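PDB 4PJ2: putative exported protein, which probably inhibits invertebrate-type (i-type) lysozymes in the bacterial periplasm and carries a bound magnesium ion. Local coordinates for residues F6-L11 and Q43-Q48; D51-P56 and E101-F106; L67-D72 and E76-V81. All blocks are in the same frame, centred on the assembly; numbering follows the deposited sequence. Where two conformers were deposited one is given.

Interaction 1 (F6-L11 and Q43-Q48)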
loop_
_atom_site.group_PDB
_atom_site.type_symbol
_atom_site.label_atom_id
_atom_site.label_comp_id
_atom_site.label_asym_id
_atom_site.label_seq_id
_atom_site.Cartn_x
_atom_site.Cartn_y
_atom_site.Cartn_z
ATOM N N PHE A 6 14.940 0.122 -1.388
ATOM C CA PHE A 6 15.980 -0.845 -1.731
ATOM C C PHE A 6 16.534 -1.455 -0.449
ATOM O O PHE A 6 16.880 -0.730 0.484
ATOM C CB PHE A 6 17.122 -0.189 -2.512
ATOM C CG PHE A 6 18.281 -1.115 -2.763
ATOM C CD1 PHE A 6 18.248 -2.039 -3.796
ATOM C CD2 PHE A 6 19.392 -1.072 -1.952
ATOM C CE1 PHE A 6 19.311 -2.888 -4.009
ATOM C CE2 PHE A 6 20.449 -1.919 -2.162
ATOM C CZ PHE A 6 20.407 -2.823 -3.192
ATOM N N LYS A 7 16.613 -2.780 -0.398
ATOM C CA LYS A 7 17.239 -3.448 0.732
ATOM C C LYS A 7 17.931 -4.707 0.281
ATOM O O LYS A 7 17.431 -5.425 -0.564
ATOM C CB LYS A 7 16.200 -3.802 1.794
ATOM C CG LYS A 7 16.777 -4.296 3.124
ATOM C CD LYS A 7 15.730 -4.219 4.245
ATOM C CE LYS A 7 16.245 -4.787 5.554
ATOM N NZ LYS A 7 17.342 -3.970 6.135
ATOM N N GLN A 8 19.080 -4.956 0.885
ATOM C CA GLN A 8 19.878 -6.132 0.629
ATOM C C GLN A 8 19.958 -6.970 1.904
ATOM O O GLN A 8 20.181 -6.415 2.986
ATOM C CB GLN A 8 21.272 -5.684 0.221
ATOM C CG GLN A 8 22.221 -6.809 -0.071
ATOM C CD GLN A 8 23.600 -6.306 -0.407
ATOM O OE1 GLN A 8 23.739 -5.371 -1.187
ATOM N NE2 GLN A 8 24.630 -6.905 0.193
ATOM N N LEU A 9 19.775 -8.283 1.770
ATOM C CA LEU A 9 19.817 -9.227 2.894
ATOM C C LEU A 9 20.686 -10.424 2.546
ATOM O O LEU A 9 20.614 -10.940 1.441
ATOM C CB LEU A 9 18.423 -9.760 3.227
ATOM C CG LEU A 9 17.398 -8.773 3.765
ATOM C CD1 LEU A 9 16.023 -9.444 3.873
ATOM C CD2 LEU A 9 17.834 -8.251 5.114
ATOM N N THR A 10 21.464 -10.884 3.518
ATOM C CA THR A 10 22.186 -12.138 3.396
ATOM C C THR A 10 21.362 -13.262 4.002
ATOM O O THR A 10 20.931 -13.173 5.154
ATOM C CB THR A 10 23.531 -12.065 4.093
ATOM O OG1 THR A 10 24.296 -11.024 3.487
ATOM C CG2 THR A 10 24.275 -13.387 3.975
ATOM N N LEU A 11 21.158 -14.324 3.248
ATOM C CA LEU A 11 20.440 -15.494 3.713
ATOM C C LEU A 11 21.396 -16.404 4.496
ATOM O O LEU A 11 22.611 -16.344 4.313
ATOM C CB LEU A 11 19.874 -16.286 2.540
ATOM C CG LEU A 11 18.592 -15.922 1.782
ATOM C CD1 LEU A 11 17.778 -14.871 2.503
ATOM C CD2 LEU A 11 18.850 -15.557 0.364
ATOM N N GLN A 43 33.292 -10.164 -0.379
ATOM C CA GLN A 43 33.781 -8.806 -0.595
ATOM C C GLN A 43 32.926 -8.046 -1.619
ATOM O O GLN A 43 32.874 -6.807 -1.614
ATOM C CB GLN A 43 35.219 -8.830 -1.077
ATOM C CG GLN A 43 36.230 -9.320 -0.063
ATOM C CD GLN A 43 37.628 -9.179 -0.600
ATOM O OE1 GLN A 43 37.906 -8.282 -1.398
ATOM N NE2 GLN A 43 38.516 -10.077 -0.192
ATOM N N PHE A 44 32.259 -8.799 -2.483
ATOM C CA PHE A 44 31.453 -8.255 -3.584
ATOM C C PHE A 44 30.205 -9.120 -3.726
ATOM O O PHE A 44 30.082 -9.913 -4.658
ATOM C CB PHE A 44 32.255 -8.241 -4.886
ATOM C CG PHE A 44 33.423 -7.296 -4.866
ATOM C CD1 PHE A 44 33.227 -5.923 -4.914
ATOM C CD2 PHE A 44 34.716 -7.780 -4.809
ATOM C CE1 PHE A 44 34.296 -5.050 -4.926
ATOM C CE2 PHE A 44 35.792 -6.907 -4.816
ATOM C CZ PHE A 44 35.578 -5.543 -4.868
ATOM N N PRO A 45 29.254 -8.962 -2.805
ATOM C CA PRO A 45 28.151 -9.914 -2.683
ATOM C C PRO A 45 27.108 -9.837 -3.782
ATOM O O PRO A 45 26.318 -10.770 -3.852
ATOM C CB PRO A 45 27.544 -9.571 -1.329
ATOM C CG PRO A 45 27.889 -8.185 -1.124
ATOM C CD PRO A 45 29.249 -7.989 -1.711
ATOM N N LEU A 46 27.129 -8.792 -4.622
ATOM C CA LEU A 46 26.187 -8.694 -5.739
ATOM C C LEU A 46 26.834 -8.998 -7.078
ATOM O O LEU A 46 26.276 -8.660 -8.118
ATOM C CB LEU A 46 25.512 -7.318 -5.772
ATOM C CG LEU A 46 24.769 -6.923 -4.488
ATOM C CD1 LEU A 46 24.081 -5.596 -4.687
ATOM C CD2 LEU A 46 23.777 -7.960 -4.023
ATOM N N ASP A 47 27.974 -9.675 -7.059
ATOM C CA ASP A 47 28.701 -9.915 -8.307
ATOM C C ASP A 47 28.221 -11.129 -9.076
ATOM O O ASP A 47 28.588 -11.245 -10.238
ATOM C CB ASP A 47 30.194 -10.093 -8.041
ATOM C CG ASP A 47 30.937 -8.787 -7.931
ATOM O OD1 ASP A 47 30.308 -7.725 -7.775
ATOM O OD2 ASP A 47 32.185 -8.826 -8.020
ATOM N N GLN A 48 27.423 -12.021 -8.491
ATOM C CA GLN A 48 27.031 -13.250 -9.162
ATOM C C GLN A 48 25.514 -13.428 -9.152
ATOM O O GLN A 48 24.947 -14.157 -8.321
ATOM C CB GLN A 48 27.749 -14.424 -8.525
ATOM C CG GLN A 48 27.755 -15.666 -9.350
ATOM C CD GLN A 48 28.878 -16.605 -8.960
ATOM O OE1 GLN A 48 28.837 -17.230 -7.896
ATOM N NE2 GLN A 48 29.885 -16.718 -9.820
#
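Gln8 reaches from strand 6-10 to the turn at Pro45 and Leu46, and its amide end makes the close contacts; no hydrogen bond joins the two segments. The backbones stay well apart, with Gln8 CA 9.3 Å from Leu46 CA, so a long side chain is needed to bridge them. Gln8 supplies that length by standing straight out, CG opposite its own backbone N (chi1 180°) and the chain continuing extended (chi2 -177°).

The polar-to-apolar contacts divide between the two ends of the amide. Gln8 OE1 lies against the isobutyl end of Leu46, 3.5 Å from Leu46 CD1, while Leu46 CD2 sits 4.0 Å from the amide carbon Gln8 CD. The two side chains meet at a slant. NE2 faces the proline instead, with Gln8 NE2 3.7 Å from Pro45 CG, and here the glutamine runs at about a right angle to Pro45.

Strand 6-10 is an outermost strand of a four-stranded antiparallel sheet, and residues 43-48 belong to the connection between strands 30-37 and 49-57 of that sheet.

Within the loop a type I beta turn runs from Phe44 to Asp47, closed by Asp47 N to Phe44 O at 3.2 Å. Pro45 suits its second position, because the pyrrolidine ring fixes phi near the required value (-73°). Val16 of strand 16-21 touches both Gln8 and Leu46.

Interaction 2 (D51-P56 and E101-F106)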
loop_
_atom_site.group_PDB
_atom_site.type_symbol
_atom_site.label_atom_id
_atom_site.label_comp_id
_atom_site.label_asym_id
_atom_site.label_seq_id
_atom_site.Cartn_x
_atom_site.Cartn_y
_atom_site.Cartn_z
ATOM N N ASP A 51 19.004 -15.082 -10.387
ATOM C CA ASP A 51 17.653 -14.964 -10.937
ATOM C C ASP A 51 16.945 -13.780 -10.300
ATOM O O ASP A 51 17.345 -13.285 -9.251
ATOM C CB ASP A 51 16.861 -16.253 -10.705
ATOM C CG ASP A 51 15.588 -16.344 -11.532
ATOM O OD1 ASP A 51 15.449 -15.646 -12.559
ATOM O OD2 ASP A 51 14.705 -17.117 -11.129
ATOM N N GLY A 52 15.876 -13.325 -10.938
ATOM C CA GLY A 52 15.077 -12.254 -10.392
ATOM C C GLY A 52 13.652 -12.361 -10.861
ATOM O O GLY A 52 13.390 -12.990 -11.886
ATOM N N LYS A 53 12.746 -11.744 -10.104
ATOM C CA LYS A 53 11.328 -11.745 -10.420
ATOM C C LYS A 53 10.760 -10.372 -10.143
ATOM O O LYS A 53 11.166 -9.706 -9.190
ATOM C CB LYS A 53 10.591 -12.775 -9.567
ATOM C CG LYS A 53 11.046 -14.187 -9.760
ATOM C CD LYS A 53 10.609 -14.765 -11.077
ATOM C CE LYS A 53 11.341 -16.068 -11.362
ATOM N NZ LYS A 53 10.878 -16.680 -12.635
ATOM N N VAL A 54 9.796 -9.964 -10.966
ATOM C CA VAL A 54 9.114 -8.689 -10.802
ATOM C C VAL A 54 7.643 -8.975 -10.504
ATOM O O VAL A 54 7.016 -9.770 -11.203
ATOM C CB VAL A 54 9.197 -7.820 -12.082
ATOM C CG1 VAL A 54 8.707 -6.419 -11.772
ATOM C CG2 VAL A 54 10.618 -7.777 -12.615
ATOM N N LEU A 55 7.122 -8.337 -9.460
ATOM C CA LEU A 55 5.753 -8.549 -9.018
ATOM C C LEU A 55 5.045 -7.213 -8.862
ATOM O O LEU A 55 5.672 -6.194 -8.606
ATOM C CB LEU A 55 5.723 -9.270 -7.674
ATOM C CG LEU A 55 5.853 -10.787 -7.735
ATOM C CD1 LEU A 55 7.273 -11.210 -7.973
ATOM C CD2 LEU A 55 5.336 -11.405 -6.471
ATOM N N PRO A 56 3.718 -7.223 -8.961
ATOM C CA PRO A 56 2.950 -6.022 -8.657
ATOM C C PRO A 56 3.007 -5.674 -7.180
ATOM O O PRO A 56 3.154 -6.564 -6.333
ATOM C CB PRO A 56 1.517 -6.394 -9.071
ATOM C CG PRO A 56 1.489 -7.817 -9.124
ATOM C CD PRO A 56 2.855 -8.345 -9.339
ATOM N N GLU A 101 17.728 -24.775 -5.809
ATOM C CA GLU A 101 16.557 -24.581 -6.642
ATOM C C GLU A 101 16.474 -23.161 -7.180
ATOM O O GLU A 101 15.820 -22.914 -8.201
ATOM C CB GLU A 101 15.296 -24.866 -5.831
ATOM C CG GLU A 101 15.342 -26.159 -5.015
ATOM C CD GLU A 101 15.048 -27.395 -5.841
ATOM O OE1 GLU A 101 15.134 -27.314 -7.085
ATOM O OE2 GLU A 101 14.727 -28.449 -5.239
ATOM N N GLY A 102 17.112 -22.219 -6.490
ATOM C CA GLY A 102 17.032 -20.826 -6.894
ATOM C C GLY A 102 15.872 -20.094 -6.244
ATOM O O GLY A 102 15.537 -20.370 -5.091
ATOM N N LEU A 103 15.256 -19.186 -7.004
ATOM C CA LEU A 103 14.290 -18.211 -6.509
ATOM C C LEU A 103 12.915 -18.512 -7.091
ATOM O O LEU A 103 12.791 -18.567 -8.302
ATOM C CB LEU A 103 14.728 -16.823 -7.000
ATOM C CG LEU A 103 13.817 -15.639 -6.713
ATOM C CD1 LEU A 103 13.719 -15.477 -5.201
ATOM C CD2 LEU A 103 14.222 -14.319 -7.371
ATOM N N ASP A 104 11.902 -18.723 -6.254
ATOM C CA ASP A 104 10.544 -18.999 -6.738
ATOM C C ASP A 104 9.497 -18.431 -5.774
ATOM O O ASP A 104 9.730 -18.369 -4.577
ATOM C CB ASP A 104 10.298 -20.526 -6.811
ATOM C CG ASP A 104 11.277 -21.272 -7.737
ATOM O OD1 ASP A 104 11.023 -21.347 -8.962
ATOM O OD2 ASP A 104 12.279 -21.841 -7.231
ATOM N N SER A 105 8.340 -18.033 -6.283
ATOM C CA SER A 105 7.293 -17.560 -5.394
ATOM C C SER A 105 6.705 -18.766 -4.671
ATOM O O SER A 105 6.756 -19.895 -5.169
ATOM C CB SER A 105 6.230 -16.756 -6.150
ATOM O OG SER A 105 4.942 -17.338 -6.038
ATOM N N PHE A 106 6.171 -18.518 -3.483
ATOM C CA PHE A 106 5.653 -19.575 -2.623
ATOM C C PHE A 106 4.180 -19.323 -2.261
ATOM O O PHE A 106 3.430 -20.289 -2.186
ATOM C CB PHE A 106 6.555 -19.728 -1.386
ATOM C CG PHE A 106 6.014 -20.662 -0.346
ATOM C CD1 PHE A 106 6.171 -22.031 -0.478
ATOM C CD2 PHE A 106 5.367 -20.170 0.770
ATOM C CE1 PHE A 106 5.682 -22.904 0.488
ATOM C CE2 PHE A 106 4.876 -21.028 1.740
ATOM C CZ PHE A 106 5.032 -22.399 1.599
HETATM O O HOH W 1 15.556 -19.407 -9.791
#
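Strands 51-56 and 102-106 run in nearly the same direction, 20° apart, with their axes 7.1 Å from each other at closest approach and no direct hydrogen bond between them. The pair is therefore joined by side chains and by one water.

Leu103 is the apolar centre. Its CG stands opposite the backbone N (chi1 175°), which sends the branched end across to the other strand, where Leu103 CD2 lies against the backbone, 3.8 Å from Gly52 CA. The same methyl, Leu103 CD2, also meets the aliphatic root of Lys53, at 4.0 Å from Lys53 CG. The two side chains run alongside each other, pointing opposite ways, and the lysine chain bends at chi2 (-73°). The long aliphatic part of lysine thus packs on leucine while the chain carries Lys53 NZ onward, to 5.9 Å from Asp104 OD1, too far for a salt bridge.

Asp51 supplies the polar link. Its carboxylate passes obliquely by Leu103, with Asp51 OD2 4.1 Å from Leu103 CB. A water lies 2.8 Å from Asp51 OD2, placed to donate to it, and accepts from Leu103 N at 2.8 Å, so a backbone N-H at this strand's start is satisfied through solvent.

Leu103 also packs on Val34 and Leu36 of strand 30-37 and on Leu97 of strand 90-98. The two four-stranded antiparallel sheets pack as a beta sandwich, and through the one buried leucine, Leu103, their outermost strands 49-57 and 102-112 come together along its flank.

Interaction 3 (L67-D72 and E76-V81); sequences LDLNGD and ELIVVV. With MG (magnesium ion), chain G.
Glu76 turns its carboxylate back over the loop 67-72 and grips both the loop and the magnesium ion. Its chain bends at chi2 (62°), bringing both oxygens to the metal, Glu76 OE1 and OE2 each 2.5 Å from magnesium. Glu76 OE1 also accepts from Leu69 N at 2.7 Å, nearly along its C-O axis and fairly straight (161°), with a weak bond from Asn70 N. A glutamate suits this place because its two oxygens can chelate while one still receives loop N-H groups.

Asp68, Asn70 and Asp72 each give OD1 to the ion, and the backbone O of Gln74 completes the site. This recalls the start of an EF-hand loop (ligands at positions 1, 3 and 5 and a backbone O at 7), but its bidentate glutamate comes at position 9 rather than 12 and strands, not helices, flank it. Asp68 OD1 also accepts from Gly71 N in an Asx motif, and Asp68 OD2 accepts a hydrogen bond from Lys73 N. Gly71 suits its positive phi (82°). Asn70 OD1 accepts from Asp72 N in an Asx turn.

Leu67 ends strand 60-67 as the hydrogen-bonded antiparallel partner of Glu76.

Leu69 and Ile78 meet tip to tip, Leu69 CD1 3.8 Å from Ile78 CG1; Leu67 CB touches Ile78 CD1. Branched apolar side chains suit this patch under helix 118-123, whose Ile119 packs on Leu67 and Ile78.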
loop_
_atom_site.group_PDB
_atom_site.type_symbol
_atom_site.label_atom_id
_atom_site.label_comp_id
_atom_site.label_asym_id
_atom_site.label_seq_id
_atom_site.Cartn_x
_atom_site.Cartn_y
_atom_site.Cartn_z
ATOM N N LEU A 67 11.696 -15.946 7.280
ATOM C CA LEU A 67 11.075 -16.889 8.208
ATOM C C LEU A 67 10.789 -18.182 7.476
ATOM O O LEU A 67 10.414 -18.157 6.311
ATOM C CB LEU A 67 9.769 -16.308 8.751
ATOM C CG LEU A 67 9.886 -15.105 9.692
ATOM C CD1 LEU A 67 8.522 -14.497 9.973
ATOM C CD2 LEU A 67 10.544 -15.506 10.997
ATOM N N ASP A 68 10.983 -19.310 8.148
ATOM C CA ASP A 68 10.690 -20.605 7.554
ATOM C C ASP A 68 9.188 -20.871 7.548
ATOM O O ASP A 68 8.589 -21.103 8.600
ATOM C CB ASP A 68 11.411 -21.699 8.342
ATOM C CG ASP A 68 11.187 -23.079 7.768
ATOM O OD1 ASP A 68 10.693 -23.185 6.629
ATOM O OD2 ASP A 68 11.516 -24.066 8.458
ATOM N N LEU A 69 8.585 -20.865 6.364
ATOM C CA LEU A 69 7.142 -21.034 6.220
ATOM C C LEU A 69 6.760 -22.460 5.864
ATOM O O LEU A 69 5.643 -22.884 6.148
ATOM C CB LEU A 69 6.612 -20.103 5.124
ATOM C CG LEU A 69 6.803 -18.609 5.340
ATOM C CD1 LEU A 69 6.251 -17.868 4.131
ATOM C CD2 LEU A 69 6.153 -18.136 6.639
ATOM N N ASN A 70 7.671 -23.185 5.218
ATOM C CA ASN A 70 7.359 -24.518 4.710
ATOM C C ASN A 70 7.973 -25.629 5.552
ATOM O O ASN A 70 7.767 -26.806 5.273
ATOM C CB ASN A 70 7.786 -24.665 3.244
ATOM C CG ASN A 70 9.286 -24.506 3.041
ATOM O OD1 ASN A 70 10.046 -24.305 3.991
ATOM N ND2 ASN A 70 9.717 -24.596 1.787
ATOM N N GLY A 71 8.733 -25.249 6.572
ATOM C CA GLY A 71 9.272 -26.205 7.520
ATOM C C GLY A 71 10.532 -26.930 7.082
ATOM O O GLY A 71 10.886 -27.949 7.681
ATOM N N ASP A 72 11.216 -26.424 6.057
ATOM C CA ASP A 72 12.466 -27.039 5.609
ATOM C C ASP A 72 13.681 -26.463 6.335
ATOM O O ASP A 72 14.821 -26.691 5.927
ATOM C CB ASP A 72 12.637 -26.916 4.088
ATOM C CG ASP A 72 12.883 -25.486 3.622
ATOM O OD1 ASP A 72 13.071 -24.578 4.457
ATOM O OD2 ASP A 72 12.905 -25.271 2.391
ATOM N N GLU A 76 12.119 -18.541 4.083
ATOM C CA GLU A 76 11.528 -17.916 2.906
ATOM C C GLU A 76 11.633 -16.428 3.075
ATOM O O GLU A 76 11.776 -15.926 4.189
ATOM C CB GLU A 76 10.052 -18.300 2.794
ATOM C CG GLU A 76 9.822 -19.638 2.143
ATOM C CD GLU A 76 10.460 -20.779 2.933
ATOM O OE1 GLU A 76 9.992 -21.081 4.058
ATOM O OE2 GLU A 76 11.429 -21.385 2.431
ATOM N N LEU A 77 11.598 -15.707 1.953
ATOM C CA LEU A 77 11.510 -14.261 1.992
ATOM C C LEU A 77 10.070 -13.849 1.897
ATOM O O LEU A 77 9.347 -14.326 1.026
ATOM C CB LEU A 77 12.278 -13.674 0.807
ATOM C CG LEU A 77 12.115 -12.167 0.582
ATOM C CD1 LEU A 77 12.727 -11.331 1.683
ATOM C CD2 LEU A 77 12.698 -11.790 -0.773
ATOM N N ILE A 78 9.667 -12.954 2.786
ATOM C CA ILE A 78 8.319 -12.389 2.745
ATOM C C ILE A 78 8.440 -10.897 2.537
ATOM O O ILE A 78 9.117 -10.213 3.286
ATOM C CB ILE A 78 7.504 -12.695 4.021
ATOM C CG1 ILE A 78 7.433 -14.207 4.233
ATOM C CG2 ILE A 78 6.098 -12.081 3.885
ATOM C CD1 ILE A 78 8.448 -14.767 5.224
ATOM N N VAL A 79 7.804 -10.402 1.476
ATOM C CA VAL A 79 7.767 -8.975 1.190
ATOM C C VAL A 79 6.377 -8.467 1.540
ATOM O O VAL A 79 5.392 -8.927 0.967
ATOM C CB VAL A 79 8.093 -8.666 -0.289
ATOM C CG1 VAL A 79 8.061 -7.166 -0.541
ATOM C CG2 VAL A 79 9.459 -9.229 -0.668
ATOM N N VAL A 80 6.305 -7.550 2.504
ATOM C CA VAL A 80 5.031 -7.032 3.000
ATOM C C VAL A 80 4.801 -5.650 2.428
ATOM O O VAL A 80 5.676 -4.807 2.482
ATOM C CB VAL A 80 5.001 -6.950 4.540
ATOM C CG1 VAL A 80 3.623 -6.474 4.996
ATOM C CG2 VAL A 80 5.345 -8.295 5.155
ATOM N N VAL A 81 3.603 -5.433 1.906
ATOM C CA VAL A 81 3.243 -4.190 1.233
ATOM C C VAL A 81 2.004 -3.597 1.893
ATOM O O VAL A 81 1.054 -4.321 2.170
ATOM C CB VAL A 81 2.960 -4.449 -0.263
ATOM C CG1 VAL A 81 2.484 -3.193 -0.991
ATOM C CG2 VAL A 81 4.224 -4.972 -0.937
HETATM MG MG MG G . 11.716 -22.800 4.474
#

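From the N terminus, interaction 1 comes first: it brings the edge strand 6-10 to the loop before strand 49-57, closing a loop that holds strands 16-21 and 30-37. Residues 51-56 follow almost at once and open interaction 2, whose partner, strand 102-112, belongs to the second sheet; the long loop between them contains strands 60-67, 76-82 and 90-98. Interaction 3 lies wholly within that span and closes the short metal-binding connection of strands 60-67 and 76-82. Interactions 1 and 2 are thus in series, whereas 2 encloses 3. The latter two also touch, Phe106 packing on Leu69 and Asn70, so the sheet-to-sheet contact borders the magnesium loop.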